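Local coordinates for viral structural protein 4 (Bombyx mori cytoplasmic polyhedrosis virus, PDB 6TZ0) that binds GTP in a P-loop-type nucleotide site and probably works as the partner of the viral RNA-dependent RNA polymerase during transcription, at residues M1-H9 with I46-L56; E397-V406 with T465-V475. All coordinates share one frame; numbering follows the deposited sequence.

How the contacts relate
Contact 1 comes first along the chain and is complete well before contact 2 opens; their centres lie 62 Å apart, their nearest atoms about 43 Å apart, and they sit on opposite sides of the chain's centre. They share no helix or sheet. Contact 1 (1-9 with 46-56) packs the chain start against helix 41-60 in the N-terminal region. Contact 2 joins the run into helix 403-408 and its first turn to the loop before helix 468-476 and that helix's later turns, beside strand 378-381, the edge strand of the parallel sheet whose strand 347-353 leads into the GTP-binding P-loop. Each packs a separate region, and only contact 2 has the polymerase chain within reach.

Contact 1: M1-H9 with I46-L56; sequences MFAIDPLKH and IKYASLIHSML
M1 and H53 reach each other through their torsions: the methionine runs fully extended, with CG trans to its own nitrogen (chi1 -179°), while H53 swings CG away from its carbonyl carbon (chi1 -77°) and carries its ring off the helix. The result is an irregular N-terminal segment, just ahead of helix 10-15, laid against helix 41-60 in the N-terminal region.

The imidazole is sandwiched, and histidine suits the place by offering two flat faces and two ring nitrogens. M1 CE sits over one face, 3.7 Å from the H53 ring centroid in a CH-pi contact, and D5 CB lies over the centre of the opposite face. H53 ND1 donates to A49 O at 2.6 Å, one turn back, and this carbonyl also takes H53 N on the other side of its plane. H53 NE2 gives a weak, bent bond to F2 O (2.8 Å, 126°). The ND1 bond, with the weak one at NE2 and a group over each face, limits the ring's rotation; if both nitrogens carry protons the histidine would be cationic, a state the nearby D5 carboxylate would probably favour.

Methionine suits the apolar end because its slender chain can thread along the helix: M1 CB rests on A49 CB at 3.9 Å, and M1 CE also meets I52 CG2 and L56 CD1. I77 of helix 70-79 and I172 of helix 170-176 add further apolar contacts to M1. Farther along, the branched L7 crosses I46, with L7 CG 4.1 Å from I46 CG1. Between these apolar patches the short S50 hydroxyl fits the D5 carboxylate, whose OD1 takes a weak bond from L7 N: S50 OG donates to the syn lone pair of D5 OD2 at 3.2 Å.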
loop_
_atom_site.group_PDB
_atom_site.type_symbol
_atom_site.label_atom_id
_atom_site.label_comp_id
_atom_site.label_asym_id
_atom_site.label_seq_id
_atom_site.Cartn_x
_atom_site.Cartn_y
_atom_site.Cartn_z
ATOM N N MET B 1 -19.955 31.654 27.485
ATOM C CA MET B 1 -20.250 30.233 27.318
ATOM C C MET B 1 -19.004 29.349 27.308
ATOM O O MET B 1 -18.209 29.388 26.379
ATOM C CB MET B 1 -21.035 30.001 26.032
ATOM C CG MET B 1 -21.386 28.549 25.818
ATOM S SD MET B 1 -22.420 28.250 24.388
ATOM C CE MET B 1 -22.487 26.468 24.402
ATOM N N PHE B 2 -18.854 28.538 28.347
ATOM C CA PHE B 2 -17.722 27.641 28.476
ATOM C C PHE B 2 -17.958 26.359 27.688
ATOM O O PHE B 2 -19.085 26.023 27.326
ATOM C CB PHE B 2 -17.483 27.313 29.942
ATOM C CG PHE B 2 -16.989 28.465 30.743
ATOM C CD1 PHE B 2 -15.638 28.723 30.847
ATOM C CD2 PHE B 2 -17.877 29.314 31.366
ATOM C CE1 PHE B 2 -15.186 29.790 31.578
ATOM C CE2 PHE B 2 -17.430 30.381 32.090
ATOM C CZ PHE B 2 -16.086 30.623 32.196
ATOM N N ALA B 3 -16.870 25.639 27.422
ATOM C CA ALA B 3 -16.989 24.346 26.760
ATOM C C ALA B 3 -17.644 23.318 27.668
ATOM O O ALA B 3 -18.356 22.430 27.191
ATOM C CB ALA B 3 -15.615 23.861 26.311
ATOM N N ILE B 4 -17.414 23.424 28.969
ATOM C CA ILE B 4 -18.027 22.563 29.966
ATOM C C ILE B 4 -18.867 23.449 30.868
ATOM O O ILE B 4 -18.378 24.469 31.363
ATOM C CB ILE B 4 -16.963 21.792 30.766
ATOM C CG1 ILE B 4 -16.144 20.916 29.823
ATOM C CG2 ILE B 4 -17.601 20.937 31.833
ATOM C CD1 ILE B 4 -14.875 20.416 30.412
ATOM N N ASP B 5 -20.118 23.068 31.065
ATOM C CA ASP B 5 -21.089 23.882 31.785
ATOM C C ASP B 5 -20.725 23.962 33.262
ATOM O O ASP B 5 -20.645 22.921 33.922
ATOM C CB ASP B 5 -22.466 23.257 31.599
ATOM C CG ASP B 5 -23.595 24.183 31.973
ATOM O OD1 ASP B 5 -23.339 25.330 32.386
ATOM O OD2 ASP B 5 -24.759 23.759 31.846
ATOM N N PRO B 6 -20.486 25.155 33.820
ATOM C CA PRO B 6 -20.145 25.233 35.246
ATOM C C PRO B 6 -21.317 24.979 36.167
ATOM O O PRO B 6 -21.098 24.597 37.320
ATOM C CB PRO B 6 -19.623 26.667 35.408
ATOM C CG PRO B 6 -19.267 27.103 34.052
ATOM C CD PRO B 6 -20.267 26.446 33.154
ATOM N N LEU B 7 -22.549 25.187 35.706
ATOM C CA LEU B 7 -23.705 24.949 36.557
ATOM C C LEU B 7 -23.990 23.466 36.713
ATOM O O LEU B 7 -24.590 23.056 37.710
ATOM C CB LEU B 7 -24.930 25.663 35.998
ATOM C CG LEU B 7 -24.872 27.188 35.940
ATOM C CD1 LEU B 7 -26.127 27.708 35.289
ATOM C CD2 LEU B 7 -24.698 27.782 37.313
ATOM N N LYS B 8 -23.563 22.652 35.752
ATOM C CA LYS B 8 -23.703 21.207 35.844
ATOM C C LYS B 8 -22.455 20.560 36.429
ATOM O O LYS B 8 -22.541 19.785 37.383
ATOM C CB LYS B 8 -24.005 20.613 34.463
ATOM C CG LYS B 8 -25.481 20.363 34.154
ATOM C CD LYS B 8 -26.298 21.643 34.156
ATOM C CE LYS B 8 -27.777 21.378 33.944
ATOM N NZ LYS B 8 -28.044 20.776 32.613
ATOM N N HIS B 9 -21.294 20.852 35.858
ATOM C CA HIS B 9 -20.040 20.253 36.306
ATOM C C HIS B 9 -19.264 21.224 37.193
ATOM O O HIS B 9 -18.149 21.623 36.887
ATOM C CB HIS B 9 -19.214 19.825 35.102
ATOM C CG HIS B 9 -19.925 18.866 34.207
ATOM N ND1 HIS B 9 -20.718 19.279 33.160
ATOM C CD2 HIS B 9 -19.990 17.516 34.222
ATOM C CE1 HIS B 9 -21.227 18.222 32.557
ATOM N NE2 HIS B 9 -20.802 17.140 33.181
ATOM N N ILE B 46 -24.777 33.171 32.380
ATOM C CA ILE B 46 -24.380 31.788 32.638
ATOM C C ILE B 46 -25.584 30.842 32.552
ATOM O O ILE B 46 -25.455 29.699 32.082
ATOM C CB ILE B 46 -23.619 31.685 33.978
ATOM C CG1 ILE B 46 -22.968 30.312 34.125
ATOM C CG2 ILE B 46 -24.494 31.988 35.177
ATOM C CD1 ILE B 46 -21.955 30.242 35.221
ATOM N N LYS B 47 -26.782 31.318 32.909
ATOM C CA LYS B 47 -27.983 30.508 32.738
ATOM C C LYS B 47 -28.328 30.360 31.264
ATOM O O LYS B 47 -28.813 29.302 30.835
ATOM C CB LYS B 47 -29.146 31.139 33.493
ATOM C CG LYS B 47 -28.942 31.222 34.989
ATOM C CD LYS B 47 -30.148 31.857 35.667
ATOM C CE LYS B 47 -29.909 32.077 37.152
ATOM N NZ LYS B 47 -29.819 30.792 37.898
ATOM N N TYR B 48 -28.073 31.410 30.479
ATOM C CA TYR B 48 -28.290 31.337 29.037
ATOM C C TYR B 48 -27.374 30.304 28.399
ATOM O O TYR B 48 -27.803 29.522 27.540
ATOM C CB TYR B 48 -28.053 32.705 28.402
ATOM C CG TYR B 48 -29.045 33.776 28.790
ATOM C CD1 TYR B 48 -30.261 33.457 29.379
ATOM C CD2 TYR B 48 -28.757 35.113 28.569
ATOM C CE1 TYR B 48 -31.158 34.434 29.733
ATOM C CE2 TYR B 48 -29.648 36.099 28.923
ATOM C CZ TYR B 48 -30.847 35.752 29.499
ATOM O OH TYR B 48 -31.741 36.730 29.853
ATOM N N ALA B 49 -26.112 30.274 28.830
ATOM C CA ALA B 49 -25.176 29.277 28.326
ATOM C C ALA B 49 -25.563 27.865 28.746
ATOM O O ALA B 49 -25.363 26.918 27.973
ATOM C CB ALA B 49 -23.762 29.600 28.800
ATOM N N SER B 50 -26.126 27.704 29.948
ATOM C CA SER B 50 -26.611 26.389 30.367
ATOM C C SER B 50 -27.766 25.911 29.492
ATOM O O SER B 50 -27.821 24.731 29.104
ATOM C CB SER B 50 -27.035 26.437 31.831
ATOM O OG SER B 50 -27.572 25.199 32.244
ATOM N N LEU B 51 -28.688 26.822 29.155
ATOM C CA LEU B 51 -29.796 26.478 28.265
ATOM C C LEU B 51 -29.305 26.113 26.866
ATOM O O LEU B 51 -29.844 25.195 26.229
ATOM C CB LEU B 51 -30.786 27.637 28.193
ATOM C CG LEU B 51 -31.564 27.980 29.462
ATOM C CD1 LEU B 51 -32.375 29.239 29.263
ATOM C CD2 LEU B 51 -32.466 26.836 29.850
ATOM N N ILE B 52 -28.270 26.806 26.382
ATOM C CA ILE B 52 -27.707 26.484 25.073
ATOM C C ILE B 52 -27.037 25.111 25.089
ATOM O O ILE B 52 -27.169 24.343 24.129
ATOM C CB ILE B 52 -26.744 27.599 24.617
ATOM C CG1 ILE B 52 -27.516 28.879 24.321
ATOM C CG2 ILE B 52 -25.995 27.227 23.365
ATOM C CD1 ILE B 52 -26.624 30.061 24.069
ATOM N N HIS B 53 -26.340 24.766 26.184
ATOM C CA HIS B 53 -25.745 23.431 26.305
ATOM C C HIS B 53 -26.796 22.330 26.284
ATOM O O HIS B 53 -26.611 21.301 25.616
ATOM C CB HIS B 53 -24.931 23.304 27.588
ATOM C CG HIS B 53 -23.590 23.958 27.538
ATOM N ND1 HIS B 53 -23.379 25.256 27.941
ATOM C CD2 HIS B 53 -22.382 23.479 27.162
ATOM C CE1 HIS B 53 -22.100 25.552 27.806
ATOM N NE2 HIS B 53 -21.475 24.493 27.325
ATOM N N SER B 54 -27.903 22.533 27.003
ATOM C CA SER B 54 -28.964 21.527 27.032
ATOM C C SER B 54 -29.608 21.353 25.661
ATOM O O SER B 54 -29.837 20.221 25.209
ATOM C CB SER B 54 -30.014 21.923 28.061
ATOM O OG SER B 54 -29.448 22.009 29.353
ATOM N N MET B 55 -29.873 22.471 24.975
ATOM C CA MET B 55 -30.465 22.423 23.642
ATOM C C MET B 55 -29.534 21.753 22.637
ATOM O O MET B 55 -29.984 20.964 21.796
ATOM C CB MET B 55 -30.815 23.841 23.198
ATOM C CG MET B 55 -31.518 23.959 21.867
ATOM S SD MET B 55 -33.172 23.285 21.841
ATOM C CE MET B 55 -34.044 24.538 22.768
ATOM N N LEU B 56 -28.229 22.027 22.733
ATOM C CA LEU B 56 -27.262 21.413 21.827
ATOM C C LEU B 56 -27.143 19.913 22.048
ATOM O O LEU B 56 -27.024 19.153 21.081
ATOM C CB LEU B 56 -25.895 22.068 21.979
ATOM C CG LEU B 56 -25.689 23.407 21.291
ATOM C CD1 LEU B 56 -24.353 23.969 21.678
ATOM C CD2 LEU B 56 -25.743 23.184 19.806
#

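Contact 2: E397-V406 with T465-V475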
loop_
_atom_site.group_PDB
_atom_site.type_symbol
_atom_site.label_atom_id
_atom_site.label_comp_id
_atom_site.label_asym_id
_atom_site.label_seq_id
_atom_site.Cartn_x
_atom_site.Cartn_y
_atom_site.Cartn_z
ATOM N N GLU B 397 32.591 -20.644 23.824
ATOM C CA GLU B 397 31.974 -20.922 22.530
ATOM C C GLU B 397 30.476 -21.162 22.663
ATOM O O GLU B 397 29.690 -20.671 21.846
ATOM C CB GLU B 397 32.643 -22.128 21.880
ATOM C CG GLU B 397 32.121 -22.438 20.492
ATOM C CD GLU B 397 32.705 -23.709 19.925
ATOM O OE1 GLU B 397 33.488 -24.370 20.639
ATOM O OE2 GLU B 397 32.377 -24.051 18.769
ATOM N N GLU B 398 30.059 -21.919 23.679
ATOM C CA GLU B 398 28.644 -22.125 23.982
ATOM C C GLU B 398 28.369 -21.623 25.392
ATOM O O GLU B 398 28.416 -22.403 26.356
ATOM C CB GLU B 398 28.245 -23.590 23.835
ATOM C CG GLU B 398 28.277 -24.091 22.407
ATOM C CD GLU B 398 27.803 -25.522 22.282
ATOM O OE1 GLU B 398 27.554 -26.162 23.325
ATOM O OE2 GLU B 398 27.676 -26.005 21.139
ATOM N N PRO B 399 28.086 -20.338 25.562
ATOM C CA PRO B 399 27.813 -19.810 26.897
ATOM C C PRO B 399 26.361 -20.043 27.288
ATOM O O PRO B 399 25.507 -20.369 26.465
ATOM C CB PRO B 399 28.113 -18.319 26.747
ATOM C CG PRO B 399 27.801 -18.042 25.337
ATOM C CD PRO B 399 28.160 -19.265 24.560
ATOM N N SER B 400 26.093 -19.859 28.574
ATOM C CA SER B 400 24.764 -20.087 29.112
ATOM C C SER B 400 23.871 -18.883 28.849
ATOM O O SER B 400 24.343 -17.746 28.772
ATOM C CB SER B 400 24.832 -20.372 30.611
ATOM O OG SER B 400 23.538 -20.572 31.142
ATOM N N PHE B 401 22.577 -19.146 28.695
ATOM C CA PHE B 401 21.570 -18.107 28.526
ATOM C C PHE B 401 20.447 -18.264 29.538
ATOM O O PHE B 401 19.328 -17.807 29.293
ATOM C CB PHE B 401 21.000 -18.129 27.107
ATOM C CG PHE B 401 21.984 -17.740 26.042
ATOM C CD1 PHE B 401 22.204 -16.408 25.729
ATOM C CD2 PHE B 401 22.689 -18.710 25.347
ATOM C CE1 PHE B 401 23.110 -16.053 24.743
ATOM C CE2 PHE B 401 23.596 -18.360 24.363
ATOM C CZ PHE B 401 23.805 -17.032 24.063
ATOM N N ALA B 402 20.718 -18.929 30.659
ATOM C CA ALA B 402 19.694 -19.152 31.667
ATOM C C ALA B 402 19.365 -17.852 32.379
ATOM O O ALA B 402 20.238 -17.010 32.592
ATOM C CB ALA B 402 20.161 -20.199 32.672
ATOM N N TYR B 403 18.090 -17.689 32.740
ATOM C CA TYR B 403 17.623 -16.419 33.286
ATOM C C TYR B 403 18.202 -16.141 34.667
ATOM O O TYR B 403 18.469 -14.986 35.005
ATOM C CB TYR B 403 16.096 -16.391 33.330
ATOM C CG TYR B 403 15.545 -15.181 34.035
ATOM C CD1 TYR B 403 15.598 -13.924 33.450
ATOM C CD2 TYR B 403 14.980 -15.291 35.297
ATOM C CE1 TYR B 403 15.103 -12.815 34.103
ATOM C CE2 TYR B 403 14.488 -14.193 35.953
ATOM C CZ TYR B 403 14.553 -12.959 35.356
ATOM O OH TYR B 403 14.053 -11.866 36.018
ATOM N N ASP B 404 18.422 -17.181 35.472
ATOM C CA ASP B 404 18.988 -16.956 36.796
ATOM C C ASP B 404 20.470 -16.603 36.730
ATOM O O ASP B 404 20.947 -15.810 37.544
ATOM C CB ASP B 404 18.747 -18.173 37.689
ATOM C CG ASP B 404 19.304 -19.462 37.109
ATOM O OD1 ASP B 404 19.759 -19.476 35.947
ATOM O OD2 ASP B 404 19.295 -20.477 37.836
ATOM N N TYR B 405 21.195 -17.126 35.739
ATOM C CA TYR B 405 22.606 -16.780 35.575
ATOM C C TYR B 405 22.777 -15.345 35.087
ATOM O O TYR B 405 23.591 -14.582 35.629
ATOM C CB TYR B 405 23.266 -17.771 34.617
ATOM C CG TYR B 405 24.694 -17.442 34.259
ATOM C CD1 TYR B 405 25.697 -17.493 35.214
ATOM C CD2 TYR B 405 25.048 -17.137 32.953
ATOM C CE1 TYR B 405 27.006 -17.207 34.888
ATOM C CE2 TYR B 405 26.354 -16.851 32.618
ATOM C CZ TYR B 405 27.327 -16.887 33.589
ATOM O OH TYR B 405 28.631 -16.611 33.261
ATOM N N VAL B 406 22.009 -14.964 34.063
ATOM C CA VAL B 406 22.020 -13.597 33.554
ATOM C C VAL B 406 21.524 -12.627 34.619
ATOM O O VAL B 406 22.038 -11.512 34.756
ATOM C CB VAL B 406 21.177 -13.526 32.266
ATOM C CG1 VAL B 406 21.065 -12.108 31.745
ATOM C CG2 VAL B 406 21.769 -14.414 31.202
ATOM N N THR B 465 26.405 -16.047 17.935
ATOM C CA THR B 465 26.058 -16.584 19.245
ATOM C C THR B 465 26.315 -15.595 20.374
ATOM O O THR B 465 25.665 -15.689 21.418
ATOM C CB THR B 465 26.798 -17.898 19.499
ATOM O OG1 THR B 465 26.476 -18.382 20.808
ATOM C CG2 THR B 465 28.294 -17.724 19.366
ATOM N N HIS B 466 27.211 -14.633 20.186
ATOM C CA HIS B 466 27.448 -13.603 21.184
ATOM C C HIS B 466 26.790 -12.290 20.814
ATOM O O HIS B 466 27.052 -11.272 21.458
ATOM C CB HIS B 466 28.945 -13.394 21.387
ATOM C CG HIS B 466 29.649 -14.608 21.893
ATOM N ND1 HIS B 466 30.237 -15.529 21.056
ATOM C CD2 HIS B 466 29.826 -15.076 23.148
ATOM C CE1 HIS B 466 30.769 -16.499 21.775
ATOM N NE2 HIS B 466 30.533 -16.247 23.049
ATOM N N SER B 467 25.952 -12.295 19.783
ATOM C CA SER B 467 25.245 -11.103 19.361
ATOM C C SER B 467 24.204 -10.708 20.396
ATOM O O SER B 467 23.766 -11.514 21.219
ATOM C CB SER B 467 24.567 -11.332 18.016
ATOM O OG SER B 467 23.884 -10.170 17.596
ATOM N N GLU B 468 23.808 -9.442 20.349
ATOM C CA GLU B 468 22.842 -8.947 21.316
ATOM C C GLU B 468 21.429 -9.372 20.949
ATOM O O GLU B 468 20.615 -9.647 21.841
ATOM C CB GLU B 468 22.970 -7.429 21.421
ATOM C CG GLU B 468 22.203 -6.805 22.559
ATOM C CD GLU B 468 22.452 -5.315 22.674
ATOM O OE1 GLU B 468 23.265 -4.788 21.894
ATOM O OE2 GLU B 468 21.828 -4.669 23.541
ATOM N N ARG B 469 21.151 -9.465 19.648
ATOM C CA ARG B 469 19.864 -9.952 19.167
ATOM C C ARG B 469 19.644 -11.404 19.576
ATOM O O ARG B 469 18.569 -11.761 20.077
ATOM C CB ARG B 469 19.805 -9.757 17.650
ATOM C CG ARG B 469 18.503 -10.091 16.936
ATOM C CD ARG B 469 18.639 -11.410 16.243
ATOM N NE ARG B 469 17.477 -11.831 15.469
ATOM C CZ ARG B 469 17.321 -11.616 14.169
ATOM N NH1 ARG B 469 18.255 -10.975 13.487
ATOM N NH2 ARG B 469 16.238 -12.058 13.546
ATOM N N ASN B 470 20.678 -12.236 19.444
ATOM C CA ASN B 470 20.588 -13.613 19.911
ATOM C C ASN B 470 20.538 -13.700 21.428
ATOM O O ASN B 470 19.935 -14.630 21.964
ATOM C CB ASN B 470 21.777 -14.423 19.418
ATOM C CG ASN B 470 21.569 -15.909 19.568
ATOM O OD1 ASN B 470 20.455 -16.375 19.770
ATOM N ND2 ASN B 470 22.654 -16.656 19.541
ATOM N N PHE B 471 21.192 -12.769 22.127
ATOM C CA PHE B 471 21.135 -12.739 23.586
ATOM C C PHE B 471 19.711 -12.541 24.080
ATOM O O PHE B 471 19.217 -13.316 24.906
ATOM C CB PHE B 471 22.040 -11.637 24.118
ATOM C CG PHE B 471 21.967 -11.456 25.604
ATOM C CD1 PHE B 471 22.579 -12.349 26.454
ATOM C CD2 PHE B 471 21.297 -10.373 26.148
ATOM C CE1 PHE B 471 22.520 -12.176 27.814
ATOM C CE2 PHE B 471 21.233 -10.197 27.507
ATOM C CZ PHE B 471 21.851 -11.095 28.339
ATOM N N TYR B 472 19.022 -11.530 23.560
ATOM C CA TYR B 472 17.646 -11.329 23.988
ATOM C C TYR B 472 16.700 -12.377 23.418
ATOM O O TYR B 472 15.661 -12.642 24.030
ATOM C CB TYR B 472 17.199 -9.909 23.644
ATOM C CG TYR B 472 17.850 -8.894 24.548
ATOM C CD1 TYR B 472 17.349 -8.650 25.814
ATOM C CD2 TYR B 472 18.993 -8.216 24.158
ATOM C CE1 TYR B 472 17.954 -7.741 26.657
ATOM C CE2 TYR B 472 19.610 -7.305 25.002
ATOM C CZ TYR B 472 19.077 -7.068 26.244
ATOM O OH TYR B 472 19.673 -6.170 27.089
ATOM N N TYR B 473 17.057 -13.019 22.302
ATOM C CA TYR B 473 16.274 -14.152 21.815
ATOM C C TYR B 473 16.369 -15.350 22.754
ATOM O O TYR B 473 15.353 -15.959 23.102
ATOM C CB TYR B 473 16.746 -14.541 20.418
ATOM C CG TYR B 473 16.069 -15.764 19.853
ATOM C CD1 TYR B 473 14.776 -15.699 19.361
ATOM C CD2 TYR B 473 16.729 -16.984 19.811
ATOM C CE1 TYR B 473 14.157 -16.816 18.842
ATOM C CE2 TYR B 473 16.122 -18.102 19.296
ATOM C CZ TYR B 473 14.838 -18.013 18.814
ATOM O OH TYR B 473 14.238 -19.134 18.299
ATOM N N MET B 474 17.582 -15.720 23.151
ATOM C CA MET B 474 17.778 -16.889 23.993
ATOM C C MET B 474 17.420 -16.636 25.448
ATOM O O MET B 474 17.262 -17.597 26.205
ATOM C CB MET B 474 19.224 -17.375 23.904
ATOM C CG MET B 474 19.634 -17.935 22.560
ATOM S SD MET B 474 18.716 -19.402 22.079
ATOM C CE MET B 474 19.371 -20.589 23.243
ATOM N N VAL B 475 17.310 -15.378 25.868
ATOM C CA VAL B 475 16.759 -15.119 27.193
ATOM C C VAL B 475 15.236 -15.078 27.145
ATOM O O VAL B 475 14.566 -15.648 28.011
ATOM C CB VAL B 475 17.359 -13.827 27.780
ATOM C CG1 VAL B 475 16.659 -13.435 29.060
ATOM C CG2 VAL B 475 18.827 -14.026 28.068
#
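An apolar pocket along the side of helix 468-476 receives F401, a large flat side chain suited to filling it, with F471 and M474 as walls and W389 of helix 385-393 meeting both phenylalanine rings. M474 CB lies over one face of the F401 ring, 3.9 Å from its centroid, in a CH-pi contact offset toward the rim. The far edge points at a carbonyl: T465 O lies in the ring plane, 3.5 Å from F401 CZ, where the aromatic C-H carries slight positive charge. F471 comes in obliquely, its CD1 4.1 Å from F401 CE1.

These helices flank the parallel sheet of the P-loop region, and L381 on edge strand 378-381 touches V406 and V475. V406, its CG1 trans to the backbone nitrogen (chi1 176°), brings that methyl to the edge of the F471 ring, 3.6 Å from F471 CZ. V475 CG2 lies over a face of the same ring. An ST turn spanning F401, in which S400 OG accepts from A402 N, leads into helix 403-408. At the outer end, P399 CG packs 4.0 Å from H466 NE2, a nitrogen hydrogen-bonded to V396 O.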